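PDB 4WU3: Myo-inositol phosphohydrolase from Mitsuokella multacida, which probably removes phosphate groups from inositol polyphosphates such as phytate, as a phosphatase of the protein-tyrosine-phosphatase-like phytase family. Local coordinates for residues A[590-593]-A[594-598]. The protein carries 2 engineered substitutions. Numbering follows the deposited sequence.
Sequences QWKA and DYYHQ. With 4IP (inositol-(1,3,4,5)-tetrakisphosphate), chain F.
Lys592 and Tyr596, one helical turn apart, project together into an inositol-tetrakisphosphate pocket of this PTP-like phosphatase, where a type I turn, Gln590 to Ala593, leads into helix 593-613. The backbone bond from Tyr596 N to Lys592 O, 2.8 Å with an N-H...O angle of 170°, ties their backbones at the i to i+4 spacing. Lys592 CG stands anti to the carbonyl carbon (chi1 -68°) and the chain beyond is fully extended, which carries NZ to the ligand: it donates to ester oxygen O4 at 3.1 Å and, weakly, to OPF and OPG of the 5-phosphate. On the way, Lys592 CB lies 3.7 Å from Tyr596 CE2. Lys592 CG sits over the centre of the Trp591 ring, 3.6 Å above its plane. Were Lys592 an alanine, the 5-phosphate would probably lose a positive charge and that indole face its aliphatic cover. Arg343, Lys477 and Arg546 also bind the ligand. Trp591 and Tyr595 meet obliquely, planes at 69°, with Tyr595 CE2 at the indole edge, 3.9 Å from Trp591 CE3. A water joins the turn to the start of the helix, accepting from Asp594 N and donating weakly to Trp591 O. Asp594 itself forms a salt bridge with Arg147. The Tyr595 ring, in turn, receives Trp591 O in plane at its edge, 3.5 Å from Tyr595 CD2.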
loop_
_atom_site.group_PDB
_atom_site.type_symbol
_atom_site.label_atom_id
_atom_site.label_comp_id
_atom_site.label_asym_id
_atom_site.label_seq_id
_atom_site.Cartn_x
_atom_site.Cartn_y
_atom_site.Cartn_z
ATOM N N GLN A 590 3.033 2.623 20.541
ATOM C CA GLN A 590 3.220 3.649 21.575
ATOM C C GLN A 590 3.299 5.036 20.959
ATOM O O GLN A 590 4.360 5.646 20.882
ATOM C CB GLN A 590 4.458 3.348 22.419
ATOM C CG GLN A 590 4.294 2.092 23.261
ATOM C CD GLN A 590 5.476 1.827 24.175
ATOM O OE1 GLN A 590 6.602 1.660 23.719
ATOM N NE2 GLN A 590 5.216 1.786 25.472
ATOM N N TRP A 591 2.146 5.529 20.531
ATOM C CA TRP A 591 2.070 6.770 19.777
ATOM C C TRP A 591 2.519 7.985 20.582
ATOM O O TRP A 591 2.851 9.016 20.001
ATOM C CB TRP A 591 0.649 6.980 19.246
ATOM C CG TRP A 591 -0.387 7.267 20.288
ATOM C CD1 TRP A 591 -1.181 6.358 20.943
ATOM C CD2 TRP A 591 -0.772 8.556 20.772
ATOM N NE1 TRP A 591 -2.022 7.008 21.816
ATOM C CE2 TRP A 591 -1.794 8.358 21.725
ATOM C CE3 TRP A 591 -0.351 9.854 20.495
ATOM C CZ2 TRP A 591 -2.404 9.417 22.395
ATOM C CZ3 TRP A 591 -0.949 10.904 21.168
ATOM C CH2 TRP A 591 -1.961 10.679 22.112
ATOM N N LYS A 592 2.551 7.861 21.906
ATOM C CA LYS A 592 2.887 8.991 22.761
ATOM C C LYS A 592 4.376 9.248 22.837
ATOM O O LYS A 592 4.793 10.263 23.382
ATOM C CB LYS A 592 2.360 8.778 24.180
ATOM C CG LYS A 592 0.848 8.816 24.290
ATOM C CD LYS A 592 0.396 8.492 25.704
ATOM C CE LYS A 592 -1.109 8.294 25.767
ATOM N NZ LYS A 592 -1.581 8.001 27.153
ATOM N N ALA A 593 5.170 8.340 22.287
ATOM C CA ALA A 593 6.621 8.401 22.435
ATOM C C ALA A 593 7.210 9.743 22.015
ATOM O O ALA A 593 7.934 10.368 22.776
ATOM C CB ALA A 593 7.273 7.275 21.651
ATOM N N ASP A 594 6.900 10.179 20.802
ATOM C CA ASP A 594 7.372 11.463 20.287
ATOM C C ASP A 594 6.887 12.641 21.127
ATOM O O ASP A 594 7.575 13.657 21.227
ATOM C CB ASP A 594 6.914 11.660 18.833
ATOM C CG ASP A 594 7.578 10.682 17.865
ATOM O OD1 ASP A 594 8.695 10.191 18.167
ATOM O OD2 ASP A 594 6.983 10.408 16.793
ATOM N N TYR A 595 5.693 12.515 21.704
ATOM C CA TYR A 595 5.092 13.615 22.489
ATOM C C TYR A 595 5.680 13.717 23.900
ATOM O O TYR A 595 5.868 14.824 24.411
ATOM C CB TYR A 595 3.562 13.516 22.510
ATOM C CG TYR A 595 2.962 13.622 21.121
ATOM C CD1 TYR A 595 2.769 14.857 20.511
ATOM C CD2 TYR A 595 2.635 12.484 20.404
ATOM C CE1 TYR A 595 2.247 14.951 19.237
ATOM C CE2 TYR A 595 2.113 12.565 19.129
ATOM C CZ TYR A 595 1.916 13.794 18.547
ATOM O OH TYR A 595 1.399 13.841 17.270
ATOM N N TYR A 596 5.986 12.577 24.513
ATOM C CA TYR A 596 6.781 12.559 25.742
ATOM C C TYR A 596 8.163 13.151 25.493
ATOM O O TYR A 596 8.681 13.910 26.307
ATOM C CB TYR A 596 6.978 11.134 26.241
ATOM C CG TYR A 596 5.763 10.484 26.859
ATOM C CD1 TYR A 596 4.930 11.187 27.719
ATOM C CD2 TYR A 596 5.483 9.141 26.629
ATOM C CE1 TYR A 596 3.830 10.578 28.306
ATOM C CE2 TYR A 596 4.383 8.524 27.212
ATOM C CZ TYR A 596 3.557 9.245 28.045
ATOM O OH TYR A 596 2.467 8.630 28.632
ATOM N N HIS A 597 8.766 12.796 24.364
ATOM C CA HIS A 597 10.098 13.292 24.058
ATOM C C HIS A 597 10.076 14.802 23.915
ATOM O O HIS A 597 10.965 15.503 24.389
ATOM C CB HIS A 597 10.631 12.682 22.770
ATOM C CG HIS A 597 11.838 13.387 22.242
ATOM N ND1 HIS A 597 13.086 13.253 22.813
ATOM C CD2 HIS A 597 11.984 14.257 21.218
ATOM C CE1 HIS A 597 13.954 13.998 22.152
ATOM N NE2 HIS A 597 13.310 14.617 21.180
ATOM N N GLN A 598 9.054 15.296 23.236
ATOM C CA GLN A 598 8.899 16.718 23.034
ATOM C C GLN A 598 8.734 17.414 24.397
ATOM O O GLN A 598 9.250 18.510 24.613
ATOM C CB GLN A 598 7.704 16.957 22.113
ATOM C CG GLN A 598 7.293 18.397 21.902
ATOM C CD GLN A 598 6.316 18.523 20.754
ATOM O OE1 GLN A 598 5.299 17.829 20.707
ATOM N NE2 GLN A 598 6.625 19.405 19.808
HETATM C C1 4IP F . -3.525 12.807 30.847
HETATM O O1 4IP F . -3.453 13.748 31.918
HETATM C C2 4IP F . -4.903 12.159 30.810
HETATM O O2 4IP F . -5.188 11.578 32.076
HETATM C C3 4IP F . -4.978 11.056 29.763
HETATM O O3 4IP F . -6.275 10.454 29.792
HETATM C C4 4IP F . -3.909 9.990 29.985
HETATM O O4 4IP F . -3.971 9.038 28.916
HETATM C C5 4IP F . -2.527 10.631 30.024
HETATM O O5 4IP F . -1.525 9.646 30.288
HETATM C C6 4IP F . -2.453 11.741 31.072
HETATM O O6 4IP F . -1.162 12.355 31.055
HETATM P P1 4IP F . -3.986 15.258 31.788
HETATM O O1P 4IP F . -2.997 15.926 30.874
HETATM O O2P 4IP F . -3.967 15.740 33.216
HETATM O O3P 4IP F . -5.380 15.119 31.231
HETATM P P3 4IP F . -7.179 10.411 28.456
HETATM O O4P 4IP F . -6.207 10.016 27.369
HETATM O O5P 4IP F . -7.728 11.814 28.341
HETATM O O6P 4IP F . -8.218 9.354 28.738
HETATM P P4 4IP F . -4.058 7.446 29.179
HETATM O O7P 4IP F . -5.161 7.281 30.195
HETATM O O8P 4IP F . -4.404 6.901 27.815
HETATM O O9P 4IP F . -2.672 7.092 29.684
HETATM P P5 4IP F . -0.086 9.749 29.560
HETATM O OPF 4IP F . -0.350 10.450 28.236
HETATM O OPG 4IP F . 0.330 8.298 29.433
HETATM O OPH 4IP F . 0.755 10.562 30.518
HETATM O O HOH W 1 5.525 8.367 19.108
#